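Local coordinates for CRISPR-associated protein,CRISPR-associated endonuclease Cas9 (Corynebacterium diphtheriae, PDB 6JOO), which cleaves invading double-stranded DNA under the guidance of a CRISPR RNA, in a magnesium-dependent reaction, and is present here as an engineered fusion construct, at residues I845-V850 against R862-S867; D821-D826 against V901-R906; I31-L36 against D641-V646. All blocks are in the same frame, centred on the assembly; numbering follows the deposited sequence.

How the contacts relate
Contacts 1 and 2 are neighbours in one antiparallel sheet of the C-terminal domain, where strands 847-855 and 822-824 run side by side; their centres lie about 10 Å apart. Contact 3 belongs to the RuvC sheet, about 18 Å centre to centre from either. Along the chain, 31-36 and 641-646 close contact 3 first, across the engineered junction; contact 2 then opens at 821-826, encloses contact 1 and closes at 901-906. The two sheets also meet: Gln865 and Arg847 of contact 1 approach the carboxylate of Asp642, and Arg906 of contact 2 packs on Val645. The DNA-contacting C-terminal sheet is thereby joined directly to the RuvC nuclease domain.

Contact 1: residues I845-V850 against R862-S867; sequences IRRWRV and RPLQMS. With nucleotides of chain C.
Trp848 and Pro863 meet obliquely, the indole CZ3 lying 3.6 Å from the proline CD, while Arg862 N sits in plane at the ring's edge. Ile845 CG2 rests over one face of the same indole, off toward its rim. The ring is further tied down by NE1, which donates to Ile845 O (2.9 Å) from above the carbonyl plane. Beyond it, Ile845 CD1 and the selenomethionine methyl CE of Met866 approach tip to tip. These residues sit where the beta hairpin 847-855/858-863 of the C-terminal domain opens out. Arg849 and Arg862 form a hydrogen-bonded antiparallel pair, with Arg849 N 2.9 Å from Arg862 O, and Leu864 N still reaches Arg847 O (3.1 Å) as the chain enters a type I turn spanning Pro863 to Met866. Arg849, bent at chi3 (51°), brings NH1 to 3.7 Å from Arg862 CB; the two guanidinium planes are 37° apart, and Asp851 forms salt bridges with both. Arg862 stays extended from CG to NE, which carries its guanidinium out to the bound DNA. There it grips one phosphate with two nitrogens: Arg862 NH1 is 2.9 Å from OP1 of DG2 of chain C, and Arg862 NH2 is 2.6 Å from OP2 of DG2 of chain C.

Contact 2: residues D821-D826 against V901-R906; sequences DELVVD and VTVVRR
Glu822, Leu823 and Val824 run antiparallel to Thr902, Val903 and Val904, the short strand axes coming within 4.7 Å at 144° between their directions. Val824 and Thr902 form a hydrogen-bonded pair, with Val824 N 2.9 Å from Thr902 O and the return bond from Thr902 N to Val824 O; Leu823 and Val903 are the adjoining non-hydrogen-bonded pair. On the Leu823 face, Leu823 CD2 lies alongside Val903 CG2 (3.8 Å). On the other face, with Glu822 and Thr902, Val824 CG2 meets Val904 CG2 at 3.6 Å. Two side-on salt bridges join Asp821 and Glu822 to Arg905 and Arg906. Arg905, kinked at chi2 (70°), gives NE to Asp821 OD1 and NH1 to Asp821 OD2 (2.6 Å), with carboxylate and guanidinium planes 39° apart; Val903 CG1 lies over one guanidinium face, and Trp816 adds a cation-pi contact. Arg906 is extended from CG to NE and crosses Glu822 at about a right angle, NE on OE1 (2.9 Å) and NH2 on OE2 (2.7 Å). Val904 CG1 covers part of a face of that guanidinium. This pairs the central strand, 822-824, with 902-904, its neighbour on the side of 924-925, in the antiparallel sheet of the Cas9 C-terminal domain.

Contact 3: residues I31-L36 against D641-V646; sequences IKTLSL and DDRVVV
A single backbone hydrogen bond, from Val645 N to Leu36 O (3.0 Å), ties together two segments some 600 residues apart in the chain, and they belong to different parts of the engineered fusion. The bond is fairly straight at 164°, though the donor is tilted from the carbonyl plane; Val645 CB also comes within 3.6 Å of that oxygen. Val645 makes a second backbone bond, to Ser38, further along the first strand. Beside this backbone link, Leu36 CD1 meets Val644 CG2 at 4.2 Å, and both side chains lean on Ala571 of helix 569-577. Strand 645-647 runs parallel to strand 30-40 as an outermost strand of the mixed six-stranded sheet of the RuvC domain, which is of the RNase H clan and discontinuous in sequence. Next to it, strand 30-40 carries a classic beta bulge, Leu34 and Ser35 both facing Ala21 of strand 16-24. The approach to the strand from helix 615-641 is a Schellman motif: Asp642, with positive phi, is the C-prime residue, and Arg643 N binds back to Asp638 O. From just beyond this turn the Arg643 side chain, bent at both chi2 and chi3 (-61°), curls over toward Thr33 and crosses it obliquely, NH2 coming 2.8 Å from OG1, while Thr33 O lies in plane at the guanidinium edge, 3.7 Å from NH2. The firm polar partner of both side chains is Asp638, which takes Arg643 NE in a salt bridge on OD1 and Thr33 OG1 in a hydrogen bond on OD2. Asp638, in the last turn of helix 615-641, probably positions both groups and offsets the arginine's charge; Lys32 NZ is 6.3 Å from Arg643 NH2.

Contact 1: residues I845-V850 against R862-S867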
loop_
_atom_site.group_PDB
_atom_site.type_symbol
_atom_site.label_atom_id
_atom_site.label_comp_id
_atom_site.label_asym_id
_atom_site.label_seq_id
_atom_site.Cartn_x
_atom_site.Cartn_y
_atom_site.Cartn_z
ATOM N N ILE A 845 -6.795 17.956 31.517
ATOM C CA ILE A 845 -6.096 17.179 30.500
ATOM C C ILE A 845 -4.740 17.829 30.273
ATOM O O ILE A 845 -4.653 18.916 29.688
ATOM C CB ILE A 845 -6.896 17.105 29.193
ATOM C CG1 ILE A 845 -8.342 16.696 29.478
ATOM C CG2 ILE A 845 -6.234 16.145 28.220
ATOM C CD1 ILE A 845 -9.260 16.814 28.281
ATOM N N ARG A 846 -3.675 17.173 30.733
ATOM C CA ARG A 846 -2.334 17.705 30.558
ATOM C C ARG A 846 -1.492 16.914 29.569
ATOM O O ARG A 846 -0.405 17.375 29.206
ATOM C CB ARG A 846 -1.607 17.782 31.910
ATOM C CG ARG A 846 -1.547 16.477 32.677
ATOM C CD ARG A 846 -1.092 16.708 34.114
ATOM N NE ARG A 846 0.247 17.286 34.193
ATOM C CZ ARG A 846 1.363 16.573 34.315
ATOM N NH1 ARG A 846 2.538 17.182 34.382
ATOM N NH2 ARG A 846 1.303 15.249 34.370
ATOM N N ARG A 847 -1.961 15.757 29.107
ATOM C CA ARG A 847 -1.248 14.961 28.114
ATOM C C ARG A 847 -1.987 15.039 26.784
ATOM O O ARG A 847 -3.131 14.581 26.677
ATOM C CB ARG A 847 -1.100 13.509 28.572
ATOM C CG ARG A 847 -0.247 13.336 29.818
ATOM C CD ARG A 847 0.487 12.003 29.812
ATOM N NE ARG A 847 1.018 11.674 31.132
ATOM C CZ ARG A 847 2.241 11.981 31.552
ATOM N NH1 ARG A 847 2.624 11.640 32.774
ATOM N NH2 ARG A 847 3.080 12.627 30.755
ATOM N N TRP A 848 -1.328 15.607 25.773
ATOM C CA TRP A 848 -1.923 15.819 24.463
ATOM C C TRP A 848 -1.063 15.173 23.387
ATOM O O TRP A 848 0.116 14.876 23.598
ATOM C CB TRP A 848 -2.102 17.313 24.163
ATOM C CG TRP A 848 -3.039 18.000 25.104
ATOM C CD1 TRP A 848 -2.758 18.443 26.364
ATOM C CD2 TRP A 848 -4.415 18.316 24.865
ATOM N NE1 TRP A 848 -3.874 19.015 26.924
ATOM C CE2 TRP A 848 -4.905 18.951 26.023
ATOM C CE3 TRP A 848 -5.281 18.128 23.782
ATOM C CZ2 TRP A 848 -6.220 19.399 26.131
ATOM C CZ3 TRP A 848 -6.588 18.571 23.891
ATOM C CH2 TRP A 848 -7.044 19.200 25.057
ATOM N N ARG A 849 -1.675 14.965 22.221
ATOM C CA ARG A 849 -1.036 14.331 21.076
ATOM C C ARG A 849 -1.104 15.252 19.865
ATOM O O ARG A 849 -2.125 15.903 19.622
ATOM C CB ARG A 849 -1.703 12.991 20.745
ATOM C CG ARG A 849 -1.106 12.278 19.545
ATOM C CD ARG A 849 -1.983 11.123 19.099
ATOM N NE ARG A 849 -3.371 11.537 18.916
ATOM C CZ ARG A 849 -4.397 11.038 19.596
ATOM N NH1 ARG A 849 -5.627 11.479 19.360
ATOM N NH2 ARG A 849 -4.198 10.088 20.500
ATOM N N VAL A 850 -0.015 15.297 19.104
ATOM C CA VAL A 850 0.077 16.136 17.916
ATOM C C VAL A 850 -0.495 15.355 16.739
ATOM O O VAL A 850 0.112 14.389 16.270
ATOM C CB VAL A 850 1.525 16.564 17.648
ATOM C CG1 VAL A 850 1.621 17.354 16.346
ATOM C CG2 VAL A 850 2.058 17.376 18.819
ATOM N N ARG A 862 -5.149 16.820 20.217
ATOM C CA ARG A 862 -6.249 16.055 20.754
ATOM C C ARG A 862 -5.797 15.401 22.065
ATOM O O ARG A 862 -4.604 15.187 22.262
ATOM C CB ARG A 862 -6.722 14.970 19.775
ATOM C CG ARG A 862 -7.469 15.511 18.572
ATOM C CD ARG A 862 -8.194 14.397 17.832
ATOM N NE ARG A 862 -8.896 14.884 16.647
ATOM C CZ ARG A 862 -8.374 14.900 15.425
ATOM N NH1 ARG A 862 -7.141 14.455 15.227
ATOM N NH2 ARG A 862 -9.083 15.358 14.401
ATOM N N PRO A 863 -6.735 15.118 22.958
ATOM C CA PRO A 863 -6.352 14.428 24.205
ATOM C C PRO A 863 -5.710 13.082 23.904
ATOM O O PRO A 863 -6.221 12.292 23.106
ATOM C CB PRO A 863 -7.690 14.277 24.940
ATOM C CG PRO A 863 -8.546 15.368 24.393
ATOM C CD PRO A 863 -8.155 15.497 22.950
ATOM N N LEU A 864 -4.568 12.827 24.551
ATOM C CA LEU A 864 -3.781 11.639 24.223
ATOM C C LEU A 864 -4.501 10.354 24.619
ATOM O O LEU A 864 -4.482 9.371 23.868
ATOM C CB LEU A 864 -2.409 11.710 24.900
ATOM C CG LEU A 864 -1.531 10.451 24.910
ATOM C CD1 LEU A 864 -1.219 9.976 23.495
ATOM C CD2 LEU A 864 -0.242 10.688 25.693
ATOM N N GLN A 865 -5.142 10.341 25.788
ATOM C CA GLN A 865 -5.657 9.118 26.389
ATOM C C GLN A 865 -7.126 8.862 26.068
ATOM O O GLN A 865 -7.766 8.057 26.754
ATOM C CB GLN A 865 -5.453 9.158 27.908
ATOM C CG GLN A 865 -4.000 9.293 28.350
ATOM C CD GLN A 865 -3.864 9.646 29.823
ATOM O OE1 GLN A 865 -4.808 10.129 30.449
ATOM N NE2 GLN A 865 -2.682 9.408 30.381
HETATM N N MSE A 866 -7.676 9.510 25.046
HETATM C CA MSE A 866 -9.104 9.355 24.770
HETATM C C MSE A 866 -9.410 8.939 23.334
HETATM O O MSE A 866 -8.643 9.216 22.414
HETATM C CB MSE A 866 -9.847 10.646 25.098
HETATM C CG MSE A 866 -9.707 11.043 26.544
HETATM SE SE MSE A 866 -10.384 12.810 26.920
HETATM C CE MSE A 866 -9.320 13.161 28.518
ATOM N N SER A 867 -10.544 8.268 23.163
ATOM C CA SER A 867 -10.994 7.773 21.874
ATOM C C SER A 867 -12.383 8.322 21.577
ATOM O O SER A 867 -13.138 8.683 22.482
ATOM C CB SER A 867 -11.010 6.241 21.853
ATOM O OG SER A 867 -11.283 5.750 20.553
ATOM P P DG C 2 -7.071 15.098 11.614
ATOM O OP1 DG C 2 -6.010 14.874 12.622
ATOM O OP2 DG C 2 -8.271 15.889 11.975
ATOM O "O5'" DG C 2 -6.417 15.720 10.290
ATOM C "C5'" DG C 2 -5.148 15.264 9.844
ATOM C "C4'" DG C 2 -4.839 15.788 8.453
ATOM O "O4'" DG C 2 -5.931 15.456 7.566
ATOM C "C3'" DG C 2 -4.678 17.297 8.348
ATOM O "O3'" DG C 2 -3.322 17.663 8.601
ATOM C "C2'" DG C 2 -5.064 17.559 6.898
ATOM C "C1'" DG C 2 -6.150 16.513 6.651
ATOM N N9 DG C 2 -7.519 17.006 6.826
ATOM C C8 DG C 2 -8.330 16.834 7.924
ATOM N N7 DG C 2 -9.510 17.375 7.790
ATOM C C5 DG C 2 -9.484 17.937 6.521
ATOM C C6 DG C 2 -10.482 18.657 5.822
ATOM O O6 DG C 2 -11.625 18.950 6.198
ATOM N N1 DG C 2 -10.044 19.049 4.561
ATOM C C2 DG C 2 -8.803 18.778 4.043
ATOM N N2 DG C 2 -8.563 19.238 2.808
ATOM N N3 DG C 2 -7.858 18.105 4.686
ATOM C C4 DG C 2 -8.266 17.716 5.914
#

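Contact 2: residues D821-D826 against V901-R906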
loop_
_atom_site.group_PDB
_atom_site.type_symbol
_atom_site.label_atom_id
_atom_site.label_comp_id
_atom_site.label_asym_id
_atom_site.label_seq_id
_atom_site.Cartn_x
_atom_site.Cartn_y
_atom_site.Cartn_z
ATOM N N ASP A 821 3.501 12.964 18.015
ATOM C CA ASP A 821 4.328 13.295 19.164
ATOM C C ASP A 821 3.443 13.610 20.360
ATOM O O ASP A 821 2.347 14.164 20.226
ATOM C CB ASP A 821 5.240 14.488 18.864
ATOM C CG ASP A 821 6.710 14.108 18.839
ATOM O OD1 ASP A 821 7.078 13.109 19.497
ATOM O OD2 ASP A 821 7.500 14.806 18.165
ATOM N N GLU A 822 3.934 13.247 21.537
ATOM C CA GLU A 822 3.216 13.425 22.790
ATOM C C GLU A 822 3.675 14.705 23.476
ATOM O O GLU A 822 4.880 14.943 23.619
ATOM C CB GLU A 822 3.439 12.228 23.714
ATOM C CG GLU A 822 2.962 12.438 25.147
ATOM C CD GLU A 822 3.239 11.236 26.032
ATOM O OE1 GLU A 822 3.643 10.180 25.498
ATOM O OE2 GLU A 822 3.051 11.348 27.261
ATOM N N LEU A 823 2.716 15.517 23.909
ATOM C CA LEU A 823 2.995 16.753 24.621
ATOM C C LEU A 823 2.407 16.696 26.022
ATOM O O LEU A 823 1.366 16.074 26.251
ATOM C CB LEU A 823 2.415 17.972 23.901
ATOM C CG LEU A 823 2.802 18.223 22.451
ATOM C CD1 LEU A 823 2.126 19.491 21.973
ATOM C CD2 LEU A 823 4.309 18.319 22.306
ATOM N N VAL A 824 3.078 17.367 26.953
ATOM C CA VAL A 824 2.530 17.664 28.272
ATOM C C VAL A 824 2.274 19.163 28.317
ATOM O O VAL A 824 3.195 19.959 28.103
ATOM C CB VAL A 824 3.473 17.217 29.399
ATOM C CG1 VAL A 824 2.893 17.573 30.751
ATOM C CG2 VAL A 824 3.719 15.727 29.312
ATOM N N VAL A 825 1.024 19.549 28.568
ATOM C CA VAL A 825 0.590 20.937 28.463
ATOM C C VAL A 825 -0.125 21.347 29.742
ATOM O O VAL A 825 -0.955 20.597 30.269
ATOM C CB VAL A 825 -0.336 21.148 27.245
ATOM C CG1 VAL A 825 -0.785 22.599 27.157
ATOM C CG2 VAL A 825 0.356 20.714 25.960
ATOM N N ASP A 826 0.190 22.546 30.232
ATOM C CA ASP A 826 -0.512 23.158 31.361
ATOM C C ASP A 826 -1.631 24.018 30.785
ATOM O O ASP A 826 -1.393 25.126 30.297
ATOM C CB ASP A 826 0.454 23.973 32.217
ATOM C CG ASP A 826 -0.223 24.643 33.406
ATOM O OD1 ASP A 826 -1.370 24.277 33.742
ATOM O OD2 ASP A 826 0.402 25.548 34.002
ATOM N N VAL A 901 5.100 23.606 27.993
ATOM C CA VAL A 901 4.946 22.403 27.184
ATOM C C VAL A 901 6.253 21.625 27.157
ATOM O O VAL A 901 7.336 22.204 27.013
ATOM C CB VAL A 901 4.484 22.766 25.758
ATOM C CG1 VAL A 901 4.376 21.520 24.889
ATOM C CG2 VAL A 901 3.157 23.509 25.796
ATOM N N THR A 902 6.145 20.303 27.296
ATOM C CA THR A 902 7.272 19.384 27.207
ATOM C C THR A 902 6.945 18.309 26.181
ATOM O O THR A 902 5.872 17.699 26.238
ATOM C CB THR A 902 7.576 18.734 28.562
ATOM O OG1 THR A 902 7.674 19.745 29.571
ATOM C CG2 THR A 902 8.885 17.966 28.504
ATOM N N VAL A 903 7.864 18.087 25.249
ATOM C CA VAL A 903 7.729 17.043 24.239
ATOM C C VAL A 903 8.279 15.746 24.817
ATOM O O VAL A 903 9.431 15.697 25.259
ATOM C CB VAL A 903 8.470 17.438 22.951
ATOM C CG1 VAL A 903 8.243 16.417 21.847
ATOM C CG2 VAL A 903 8.047 18.826 22.504
ATOM N N VAL A 904 7.462 14.696 24.812
ATOM C CA VAL A 904 7.762 13.455 25.519
ATOM C C VAL A 904 7.990 12.345 24.501
ATOM O O VAL A 904 7.101 12.038 23.698
ATOM C CB VAL A 904 6.637 13.086 26.498
ATOM C CG1 VAL A 904 6.973 11.814 27.256
ATOM C CG2 VAL A 904 6.396 14.228 27.457
ATOM N N ARG A 905 9.179 11.745 24.539
ATOM C CA ARG A 905 9.513 10.574 23.738
ATOM C C ARG A 905 9.785 9.404 24.672
ATOM O O ARG A 905 10.371 9.582 25.744
ATOM C CB ARG A 905 10.730 10.827 22.840
ATOM C CG ARG A 905 10.419 11.540 21.529
ATOM C CD ARG A 905 10.014 12.995 21.728
ATOM N NE ARG A 905 9.655 13.635 20.464
ATOM C CZ ARG A 905 10.431 14.492 19.807
ATOM N NH1 ARG A 905 10.017 15.021 18.663
ATOM N NH2 ARG A 905 11.618 14.826 20.297
ATOM N N ARG A 906 9.363 8.209 24.266
ATOM C CA ARG A 906 9.420 7.037 25.128
ATOM C C ARG A 906 10.106 5.876 24.418
ATOM O O ARG A 906 10.211 5.842 23.189
ATOM C CB ARG A 906 8.019 6.601 25.582
ATOM C CG ARG A 906 7.180 7.712 26.194
ATOM C CD ARG A 906 5.790 7.225 26.588
ATOM N NE ARG A 906 4.995 8.284 27.202
ATOM C CZ ARG A 906 5.056 8.616 28.488
ATOM N NH1 ARG A 906 5.881 7.971 29.299
ATOM N NH2 ARG A 906 4.296 9.596 28.959
#

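Contact 3: residues I31-L36 against D641-V646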
loop_
_atom_site.group_PDB
_atom_site.type_symbol
_atom_site.label_atom_id
_atom_site.label_comp_id
_atom_site.label_asym_id
_atom_site.label_seq_id
_atom_site.Cartn_x
_atom_site.Cartn_y
_atom_site.Cartn_z
ATOM N N ILE A 31 2.750 -8.392 42.521
ATOM C CA ILE A 31 3.583 -7.620 43.437
ATOM C C ILE A 31 3.749 -6.191 42.936
ATOM O O ILE A 31 3.414 -5.232 43.639
ATOM C CB ILE A 31 4.959 -8.284 43.629
ATOM C CG1 ILE A 31 4.802 -9.691 44.208
ATOM C CG2 ILE A 31 5.846 -7.425 44.519
ATOM C CD1 ILE A 31 6.117 -10.406 44.427
ATOM N N LYS A 32 4.283 -6.038 41.726
ATOM C CA LYS A 32 4.557 -4.726 41.160
ATOM C C LYS A 32 4.238 -4.740 39.673
ATOM O O LYS A 32 4.484 -5.737 38.989
ATOM C CB LYS A 32 6.023 -4.320 41.378
ATOM C CG LYS A 32 6.382 -2.955 40.819
ATOM C CD LYS A 32 7.866 -2.662 40.961
ATOM C CE LYS A 32 8.210 -1.312 40.352
ATOM N NZ LYS A 32 9.660 -0.994 40.462
ATOM N N THR A 33 3.685 -3.634 39.178
ATOM C CA THR A 33 3.417 -3.487 37.753
ATOM C C THR A 33 4.695 -3.060 37.041
ATOM O O THR A 33 5.255 -1.998 37.336
ATOM C CB THR A 33 2.303 -2.470 37.507
ATOM O OG1 THR A 33 2.702 -1.186 38.006
ATOM C CG2 THR A 33 1.016 -2.908 38.195
ATOM N N LEU A 34 5.154 -3.884 36.098
ATOM C CA LEU A 34 6.410 -3.605 35.412
ATOM C C LEU A 34 6.206 -2.650 34.240
ATOM O O LEU A 34 6.946 -1.671 34.093
ATOM C CB LEU A 34 7.053 -4.916 34.947
ATOM C CG LEU A 34 7.425 -5.920 36.044
ATOM C CD1 LEU A 34 8.066 -7.172 35.456
ATOM C CD2 LEU A 34 8.344 -5.281 37.075
ATOM N N SER A 35 5.206 -2.908 33.400
ATOM C CA SER A 35 4.955 -2.059 32.241
ATOM C C SER A 35 3.498 -2.189 31.829
ATOM O O SER A 35 3.016 -3.301 31.593
ATOM C CB SER A 35 5.881 -2.437 31.073
ATOM O OG SER A 35 5.653 -1.614 29.939
ATOM N N LEU A 36 2.803 -1.057 31.755
ATOM C CA LEU A 36 1.426 -0.999 31.277
ATOM C C LEU A 36 1.389 -0.047 30.090
ATOM O O LEU A 36 1.642 1.152 30.244
ATOM C CB LEU A 36 0.473 -0.546 32.380
ATOM C CG LEU A 36 0.404 -1.458 33.602
ATOM C CD1 LEU A 36 -0.607 -0.931 34.606
ATOM C CD2 LEU A 36 0.063 -2.881 33.186
ATOM N N ASP A 641 -1.809 7.693 39.823
ATOM C CA ASP A 641 -0.519 8.293 39.496
ATOM C C ASP A 641 -0.316 8.461 37.996
ATOM O O ASP A 641 0.698 9.038 37.588
ATOM C CB ASP A 641 0.608 7.446 40.096
ATOM C CG ASP A 641 1.876 8.243 40.348
ATOM O OD1 ASP A 641 2.614 8.525 39.381
ATOM O OD2 ASP A 641 2.129 8.593 41.521
ATOM N N ASP A 642 -1.253 7.983 37.177
ATOM C CA ASP A 642 -1.172 8.095 35.720
ATOM C C ASP A 642 0.100 7.432 35.188
ATOM O O ASP A 642 0.829 7.995 34.370
ATOM C CB ASP A 642 -1.262 9.555 35.270
ATOM C CG ASP A 642 -1.588 9.690 33.795
ATOM O OD1 ASP A 642 -1.785 8.650 33.132
ATOM O OD2 ASP A 642 -1.648 10.834 33.300
ATOM N N ARG A 643 0.365 6.219 35.671
ATOM C CA ARG A 643 1.500 5.442 35.190
ATOM C C ARG A 643 1.141 4.532 34.024
ATOM O O ARG A 643 2.031 3.872 33.477
ATOM C CB ARG A 643 2.100 4.607 36.327
ATOM C CG ARG A 643 2.597 5.434 37.507
ATOM C CD ARG A 643 3.857 4.845 38.141
ATOM N NE ARG A 643 3.662 3.494 38.668
ATOM C CZ ARG A 643 4.224 2.402 38.159
ATOM N NH1 ARG A 643 5.026 2.492 37.107
ATOM N NH2 ARG A 643 3.989 1.216 38.707
ATOM N N VAL A 644 -0.128 4.477 33.635
ATOM C CA VAL A 644 -0.538 3.728 32.452
ATOM C C VAL A 644 -0.174 4.554 31.226
ATOM O O VAL A 644 -0.636 5.690 31.069
ATOM C CB VAL A 644 -2.040 3.416 32.488
ATOM C CG1 VAL A 644 -2.416 2.491 31.345
ATOM C CG2 VAL A 644 -2.419 2.805 33.825
ATOM N N VAL A 645 0.661 3.992 30.360
ATOM C CA VAL A 645 1.240 4.722 29.240
ATOM C C VAL A 645 0.415 4.451 27.988
ATOM O O VAL A 645 0.247 3.295 27.583
ATOM C CB VAL A 645 2.713 4.341 29.029
ATOM C CG1 VAL A 645 3.210 4.855 27.689
ATOM C CG2 VAL A 645 3.561 4.902 30.157
ATOM N N VAL A 646 -0.102 5.518 27.383
ATOM C CA VAL A 646 -0.737 5.468 26.071
ATOM C C VAL A 646 0.234 6.096 25.084
ATOM O O VAL A 646 0.570 7.281 25.209
ATOM C CB VAL A 646 -2.084 6.205 26.057
ATOM C CG1 VAL A 646 -2.784 5.998 24.726
ATOM C CG2 VAL A 646 -2.957 5.743 27.205
#